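Local coordinates for glycoside Hydrolase (Bacteroides uniformis, PDB 5TA0), which binds neoagarooctaose as a glutamine-for-glutamate variant and, as a glycoside hydrolase of family 86, probably cleaves agarose chains in a human gut bacterium, at residues A[170-175]-A[223-228]; A[413-418]-A[488-493]. All coordinates share one frame; numbering follows the deposited sequence.

In the fold
Interactions 1 and 2 lie on opposite sides of the chain's centre, their own centres about 44 Å apart, and share no element. Interaction 1 joins two helices, 170-183 and 219-236, that follow the adjacent barrel strands 134-140 and 197-199 in the chain. Interaction 2 sets helix 411-416, packed against the barrel, on strand 487-495, an outermost strand of the large beta-sandwich sheet, and so sits where two domains meet. Neither is fully core or surface: each combines buried and partly exposed residues. Neither is bridged by a hydrogen bond; the touching is mostly van der Waals. Interaction 1 pairs small hydroxyl residues with a methyl and a ring, interaction 2 chiefly leucine methyls with each other and a glutamine stem.

Interaction 1 (A[170-175]-A[223-228]); sequences TASGEF and FEFHST
Phe225 reaches Ser172 with the far end of its ring, while one turn further along the same helix Thr228 lays a methyl against Thr170. The phenylalanine can be followed outward. From CB the chain turns so that CG stands anti to the backbone N (chi1 172°), which swings the ring out from its helix toward Ser172 of helix 170-183. CB, CG and the inner ring atoms meet nothing of 170-175; the approach is made by two outer ring atoms, CE1 and CZ. Phe225 CE1 comes to 4.0 Å from Ser172 CB. Next to it, Phe225 CZ lies 4.2 Å from Ser172 CB. The serine hydroxyl stays close by, Ser172 OG being 4.1 Å from Phe225 CE1, and it is hydrogen-bonded to Phe145 O. Tyr146 meets the Phe225 ring edge-to-face and Pro147 touches it too, so the loop after barrel strand 134-140 helps to enclose the ring.

At the start of helix 170-183, Thr228 CG2 sits 3.7 Å from Thr170 N. The same methyl, Thr228 CG2, is 3.9 Å from Thr170 OG1, whose hydrogen bond goes to Pro167 O, just before the helix. Gly173, which has no side chain, faces Thr228; a beta carbon there would stand about 3.6 Å from Thr228 O. Further along, Ser172 touches Ile229 and Glu174 touches Gln232 and Phe236, so this contact is one end of a longer helix-helix seam on the outside of the barrel.

The two helices are thus held here by shape rather than by polar bonds: the hydroxyls of Thr170 and Ser172 are served by nearby carbonyls, and what they present to helix 219-236 serves for van der Waals packing.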
loop_
_atom_site.group_PDB
_atom_site.type_symbol
_atom_site.label_atom_id
_atom_site.label_comp_id
_atom_site.label_asym_id
_atom_site.label_seq_id
_atom_site.Cartn_x
_atom_site.Cartn_y
_atom_site.Cartn_z
ATOM N N THR A 170 -21.751 15.307 -12.564
ATOM C CA THR A 170 -22.740 14.434 -13.201
ATOM C C THR A 170 -22.242 13.940 -14.563
ATOM O O THR A 170 -22.287 12.733 -14.827
ATOM C CB THR A 170 -24.099 15.131 -13.298
ATOM O OG1 THR A 170 -24.625 15.305 -11.961
ATOM C CG2 THR A 170 -25.071 14.354 -14.124
ATOM N N ALA A 171 -21.755 14.844 -15.404
ATOM C CA ALA A 171 -21.319 14.444 -16.745
ATOM C C ALA A 171 -20.073 13.567 -16.700
ATOM O O ALA A 171 -19.978 12.573 -17.416
ATOM C CB ALA A 171 -21.093 15.644 -17.632
ATOM N N SER A 172 -19.122 13.913 -15.851
ATOM C CA SER A 172 -17.934 13.104 -15.654
ATOM C C SER A 172 -18.351 11.704 -15.197
ATOM O O SER A 172 -17.848 10.695 -15.719
ATOM C CB SER A 172 -17.031 13.727 -14.585
ATOM O OG SER A 172 -16.541 14.997 -15.019
ATOM N N GLY A 173 -19.289 11.650 -14.250
ATOM C CA GLY A 173 -19.767 10.368 -13.756
ATOM C C GLY A 173 -20.492 9.512 -14.792
ATOM O O GLY A 173 -20.329 8.303 -14.828
ATOM N N GLU A 174 -21.319 10.161 -15.588
ATOM C CA GLU A 174 -22.011 9.458 -16.657
ATOM C C GLU A 174 -21.002 8.903 -17.649
ATOM O O GLU A 174 -21.130 7.766 -18.091
ATOM C CB GLU A 174 -23.027 10.348 -17.359
ATOM C CG GLU A 174 -23.734 9.616 -18.474
ATOM C CD GLU A 174 -24.768 10.429 -19.217
ATOM O OE1 GLU A 174 -24.829 10.253 -20.450
ATOM O OE2 GLU A 174 -25.552 11.161 -18.587
ATOM N N PHE A 175 -20.000 9.708 -18.021
ATOM C CA PHE A 175 -18.943 9.196 -18.880
ATOM C C PHE A 175 -18.349 7.916 -18.268
ATOM O O PHE A 175 -18.155 6.903 -18.953
ATOM C CB PHE A 175 -17.838 10.260 -19.103
ATOM C CG PHE A 175 -16.560 9.653 -19.615
ATOM C CD1 PHE A 175 -16.432 9.255 -20.953
ATOM C CD2 PHE A 175 -15.514 9.389 -18.754
ATOM C CE1 PHE A 175 -15.287 8.598 -21.379
ATOM C CE2 PHE A 175 -14.384 8.730 -19.194
ATOM C CZ PHE A 175 -14.266 8.356 -20.496
ATOM N N PHE A 223 -14.345 16.452 -2.785
ATOM C CA PHE A 223 -14.938 15.360 -1.998
ATOM C C PHE A 223 -16.395 15.092 -2.379
ATOM O O PHE A 223 -16.803 13.926 -2.526
ATOM C CB PHE A 223 -14.721 15.629 -0.500
ATOM C CG PHE A 223 -13.288 15.781 -0.116
ATOM C CD1 PHE A 223 -12.257 15.152 -0.829
ATOM C CD2 PHE A 223 -12.924 16.564 0.977
ATOM C CE1 PHE A 223 -10.949 15.290 -0.459
ATOM C CE2 PHE A 223 -11.606 16.701 1.354
ATOM C CZ PHE A 223 -10.605 16.061 0.630
ATOM N N GLU A 224 -17.184 16.171 -2.545
ATOM C CA GLU A 224 -18.574 16.057 -3.011
ATOM C C GLU A 224 -18.601 15.331 -4.354
ATOM O O GLU A 224 -19.423 14.437 -4.560
ATOM C CB GLU A 224 -19.287 17.434 -3.169
ATOM C CG GLU A 224 -19.799 18.094 -1.877
ATOM C CD GLU A 224 -20.526 19.443 -2.057
ATOM O OE1 GLU A 224 -21.075 19.715 -3.146
ATOM O OE2 GLU A 224 -20.472 20.213 -1.090
ATOM N N PHE A 225 -17.698 15.724 -5.261
ATOM C CA PHE A 225 -17.566 15.093 -6.585
ATOM C C PHE A 225 -17.466 13.572 -6.484
ATOM O O PHE A 225 -18.055 12.864 -7.286
ATOM C CB PHE A 225 -16.352 15.731 -7.266
ATOM C CG PHE A 225 -15.899 15.119 -8.566
ATOM C CD1 PHE A 225 -16.434 15.559 -9.766
ATOM C CD2 PHE A 225 -14.838 14.235 -8.612
ATOM C CE1 PHE A 225 -15.972 15.065 -10.969
ATOM C CE2 PHE A 225 -14.368 13.762 -9.814
ATOM C CZ PHE A 225 -14.930 14.179 -10.994
ATOM N N HIS A 226 -16.761 13.061 -5.487
ATOM C CA HIS A 226 -16.649 11.624 -5.325
ATOM C C HIS A 226 -18.007 10.937 -5.105
ATOM O O HIS A 226 -18.253 9.879 -5.669
ATOM C CB HIS A 226 -15.696 11.253 -4.183
ATOM C CG HIS A 226 -14.249 11.299 -4.571
ATOM N ND1 HIS A 226 -13.561 12.459 -4.829
ATOM C CD2 HIS A 226 -13.363 10.297 -4.771
ATOM C CE1 HIS A 226 -12.319 12.169 -5.182
ATOM N NE2 HIS A 226 -12.164 10.864 -5.132
ATOM N N SER A 227 -18.875 11.512 -4.287
ATOM C CA SER A 227 -20.215 10.925 -4.093
ATOM C C SER A 227 -20.993 10.906 -5.401
ATOM O O SER A 227 -21.640 9.924 -5.733
ATOM C CB SER A 227 -20.989 11.707 -3.054
ATOM O OG SER A 227 -20.390 11.580 -1.766
ATOM N N THR A 228 -20.890 11.997 -6.161
ATOM C CA THR A 228 -21.603 12.075 -7.433
ATOM C C THR A 228 -21.062 11.062 -8.440
ATOM O O THR A 228 -21.831 10.391 -9.137
ATOM C CB THR A 228 -21.555 13.507 -7.946
ATOM O OG1 THR A 228 -22.262 14.335 -6.991
ATOM C CG2 THR A 228 -22.213 13.644 -9.336
#

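Interaction 2 (A[413-418]-A[488-493]); sequences FYQLWK and PILDVY. With EDO (1,2-ethanediol), chain O.
Leu490 of strand 487-495 meets helix 411-416 with both of its methyls. Its CG is anti to the backbone N (chi1 -178°), which extends the side chain off the strand and splits the branches over two helix residues. Leu490 CD2 presses on the stem of Gln415, a close 3.4 Å from Gln415 CB, and also approaches Gln415 OE1. Leu490 CD1 takes the other side and meets Leu416 CD1 at 4.1 Å. Leu416, with CG anti to its N (chi1 176°), also touches Thr508 and Val510 of strand 508-514. The amide of Gln415 is carried onward by an extended chain, and NE2 is hydrogen-bonded to Tyr77 OH.

The side chains of Phe413 and Tyr414 leave the helix away from the strand; Phe413 touches Leu347 and Thr350 of helix 340-358, and Tyr414 the loops at Ile49 and Val79. Phe413 CD2 stands 3.3 Å above the centre of one Tyr414 ring face, while Tyr414 CD1 lies at the Phe413 edge in its plane. Trp417 CD1 lies over one face of Phe413, offset toward its rim; over the opposite face, likewise offset, stands O1 of an ethanediol, probably from the crystallisation liquor. That O1 donates to Tyr414 OH at 3.0 Å, and the tyrosine hydroxyl is also bonded to Asn50 O. With a phenylalanine in place of Tyr414, Asn50 O would probably be left without this partner, and the diol would keep its bond to Thr350 OG1 but lose the one to the tyrosine.

At the C-terminal end of the helix and just beyond it, Arg476 NH1 of strand 472-481 bonds both Leu416 O and Lys418 O. The short helix is therefore two-faced: aromatic and hydroxyl groups tie it to the barrel, while toward the edge strand of the beta-sandwich its contact is mainly apolar, with polar hold supplied by the arginine next door.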
loop_
_atom_site.group_PDB
_atom_site.type_symbol
_atom_site.label_atom_id
_atom_site.label_comp_id
_atom_site.label_asym_id
_atom_site.label_seq_id
_atom_site.Cartn_x
_atom_site.Cartn_y
_atom_site.Cartn_z
ATOM N N PHE A 413 12.594 -8.153 -6.772
ATOM C CA PHE A 413 11.472 -8.249 -5.820
ATOM C C PHE A 413 10.662 -9.534 -6.043
ATOM O O PHE A 413 10.355 -10.247 -5.106
ATOM C CB PHE A 413 10.559 -7.027 -5.955
ATOM C CG PHE A 413 9.300 -7.109 -5.129
ATOM C CD1 PHE A 413 9.289 -6.775 -3.788
ATOM C CD2 PHE A 413 8.120 -7.536 -5.705
ATOM C CE1 PHE A 413 8.137 -6.887 -3.043
ATOM C CE2 PHE A 413 6.949 -7.635 -4.963
ATOM C CZ PHE A 413 6.966 -7.304 -3.635
ATOM N N TYR A 414 10.343 -9.823 -7.299
ATOM C CA TYR A 414 9.512 -10.981 -7.625
ATOM C C TYR A 414 10.287 -12.291 -7.484
ATOM O O TYR A 414 9.713 -13.318 -7.157
ATOM C CB TYR A 414 8.840 -10.797 -9.007
ATOM C CG TYR A 414 8.033 -9.522 -9.001
ATOM C CD1 TYR A 414 8.567 -8.316 -9.450
ATOM C CD2 TYR A 414 6.766 -9.494 -8.437
ATOM C CE1 TYR A 414 7.843 -7.132 -9.371
ATOM C CE2 TYR A 414 6.016 -8.326 -8.349
ATOM C CZ TYR A 414 6.561 -7.134 -8.809
ATOM O OH TYR A 414 5.886 -5.935 -8.695
ATOM N N GLN A 415 11.609 -12.238 -7.686
ATOM C CA GLN A 415 12.472 -13.368 -7.413
ATOM C C GLN A 415 12.537 -13.644 -5.912
ATOM O O GLN A 415 12.443 -14.801 -5.464
ATOM C CB GLN A 415 13.876 -13.126 -8.004
ATOM C CG GLN A 415 13.855 -13.148 -9.514
ATOM C CD GLN A 415 15.090 -12.591 -10.181
ATOM O OE1 GLN A 415 15.804 -11.758 -9.641
ATOM N NE2 GLN A 415 15.307 -13.035 -11.409
ATOM N N LEU A 416 12.632 -12.598 -5.119
ATOM C CA LEU A 416 12.695 -12.740 -3.671
ATOM C C LEU A 416 11.428 -13.381 -3.110
ATOM O O LEU A 416 11.508 -14.245 -2.238
ATOM C CB LEU A 416 12.934 -11.379 -3.017
ATOM C CG LEU A 416 12.948 -11.273 -1.500
ATOM C CD1 LEU A 416 14.119 -12.036 -0.913
ATOM C CD2 LEU A 416 12.992 -9.815 -1.085
ATOM N N TRP A 417 10.274 -12.937 -3.611
ATOM C CA TRP A 417 8.973 -13.388 -3.096
ATOM C C TRP A 417 8.417 -14.595 -3.846
ATOM O O TRP A 417 7.283 -15.012 -3.610
ATOM C CB TRP A 417 7.966 -12.207 -3.120
ATOM C CG TRP A 417 8.248 -11.214 -2.030
ATOM C CD1 TRP A 417 9.119 -10.132 -2.088
ATOM C CD2 TRP A 417 7.707 -11.202 -0.699
ATOM N NE1 TRP A 417 9.141 -9.488 -0.892
ATOM C CE2 TRP A 417 8.288 -10.121 -0.020
ATOM C CE3 TRP A 417 6.782 -12.002 -0.015
ATOM C CZ2 TRP A 417 7.959 -9.809 1.308
ATOM C CZ3 TRP A 417 6.452 -11.679 1.284
ATOM C CH2 TRP A 417 7.036 -10.613 1.936
ATOM N N LYS A 418 9.188 -15.185 -4.761
ATOM C CA LYS A 418 8.734 -16.356 -5.525
ATOM C C LYS A 418 8.307 -17.474 -4.548
ATOM O O LYS A 418 8.950 -17.696 -3.522
ATOM C CB LYS A 418 9.846 -16.844 -6.467
ATOM C CG LYS A 418 9.399 -17.836 -7.508
ATOM C CD LYS A 418 10.568 -18.332 -8.340
ATOM C CE LYS A 418 10.142 -19.167 -9.526
ATOM N NZ LYS A 418 9.531 -20.469 -9.132
ATOM N N PRO A 488 22.057 -3.602 -6.331
ATOM C CA PRO A 488 21.387 -4.590 -5.510
ATOM C C PRO A 488 21.841 -5.996 -5.856
ATOM O O PRO A 488 22.061 -6.330 -7.024
ATOM C CB PRO A 488 19.906 -4.380 -5.865
ATOM C CG PRO A 488 19.936 -3.916 -7.274
ATOM C CD PRO A 488 21.180 -3.058 -7.378
ATOM N N ILE A 489 21.942 -6.820 -4.821
ATOM C CA ILE A 489 22.313 -8.221 -4.943
ATOM C C ILE A 489 21.185 -9.057 -4.346
ATOM O O ILE A 489 20.702 -8.739 -3.263
ATOM C CB ILE A 489 23.618 -8.510 -4.159
ATOM C CG1 ILE A 489 24.783 -7.687 -4.723
ATOM C CG2 ILE A 489 23.935 -10.005 -4.139
ATOM C CD1 ILE A 489 25.188 -8.026 -6.128
ATOM N N LEU A 490 20.791 -10.102 -5.070
ATOM C CA LEU A 490 19.924 -11.149 -4.532
ATOM C C LEU A 490 20.748 -12.418 -4.387
ATOM O O LEU A 490 20.968 -13.137 -5.366
ATOM C CB LEU A 490 18.709 -11.396 -5.440
ATOM C CG LEU A 490 17.712 -12.456 -4.927
ATOM C CD1 LEU A 490 17.224 -12.133 -3.517
ATOM C CD2 LEU A 490 16.540 -12.528 -5.905
ATOM N N ASP A 491 21.217 -12.667 -3.167
ATOM C CA ASP A 491 21.977 -13.886 -2.857
ATOM C C ASP A 491 21.007 -15.000 -2.510
ATOM O O ASP A 491 20.220 -14.843 -1.571
ATOM C CB ASP A 491 22.868 -13.689 -1.630
ATOM C CG ASP A 491 24.208 -13.069 -1.932
ATOM O OD1 ASP A 491 24.670 -13.071 -3.089
ATOM O OD2 ASP A 491 24.803 -12.583 -0.955
ATOM N N VAL A 492 21.129 -16.129 -3.203
ATOM C CA VAL A 492 20.250 -17.302 -2.998
ATOM C C VAL A 492 21.171 -18.495 -2.796
ATOM O O VAL A 492 21.978 -18.802 -3.683
ATOM C CB VAL A 492 19.308 -17.532 -4.198
ATOM C CG1 VAL A 492 18.414 -18.758 -3.976
ATOM C CG2 VAL A 492 18.461 -16.286 -4.456
ATOM N N TYR A 493 21.066 -19.150 -1.653
ATOM C CA TYR A 493 21.971 -20.272 -1.365
ATOM C C TYR A 493 21.348 -21.238 -0.398
ATOM O O TYR A 493 20.443 -20.891 0.352
ATOM C CB TYR A 493 23.315 -19.770 -0.834
ATOM C CG TYR A 493 23.271 -19.011 0.465
ATOM C CD1 TYR A 493 23.083 -17.632 0.475
ATOM C CD2 TYR A 493 23.411 -19.659 1.693
ATOM C CE1 TYR A 493 23.058 -16.928 1.659
ATOM C CE2 TYR A 493 23.383 -18.964 2.883
ATOM C CZ TYR A 493 23.222 -17.592 2.865
ATOM O OH TYR A 493 23.182 -16.914 4.046
HETATM C C1 EDO O . 8.587 -3.856 -7.725
HETATM O O1 EDO O . 7.756 -4.509 -6.813
HETATM C C2 EDO O . 9.688 -3.290 -6.863
HETATM O O2 EDO O . 9.249 -1.977 -6.532
#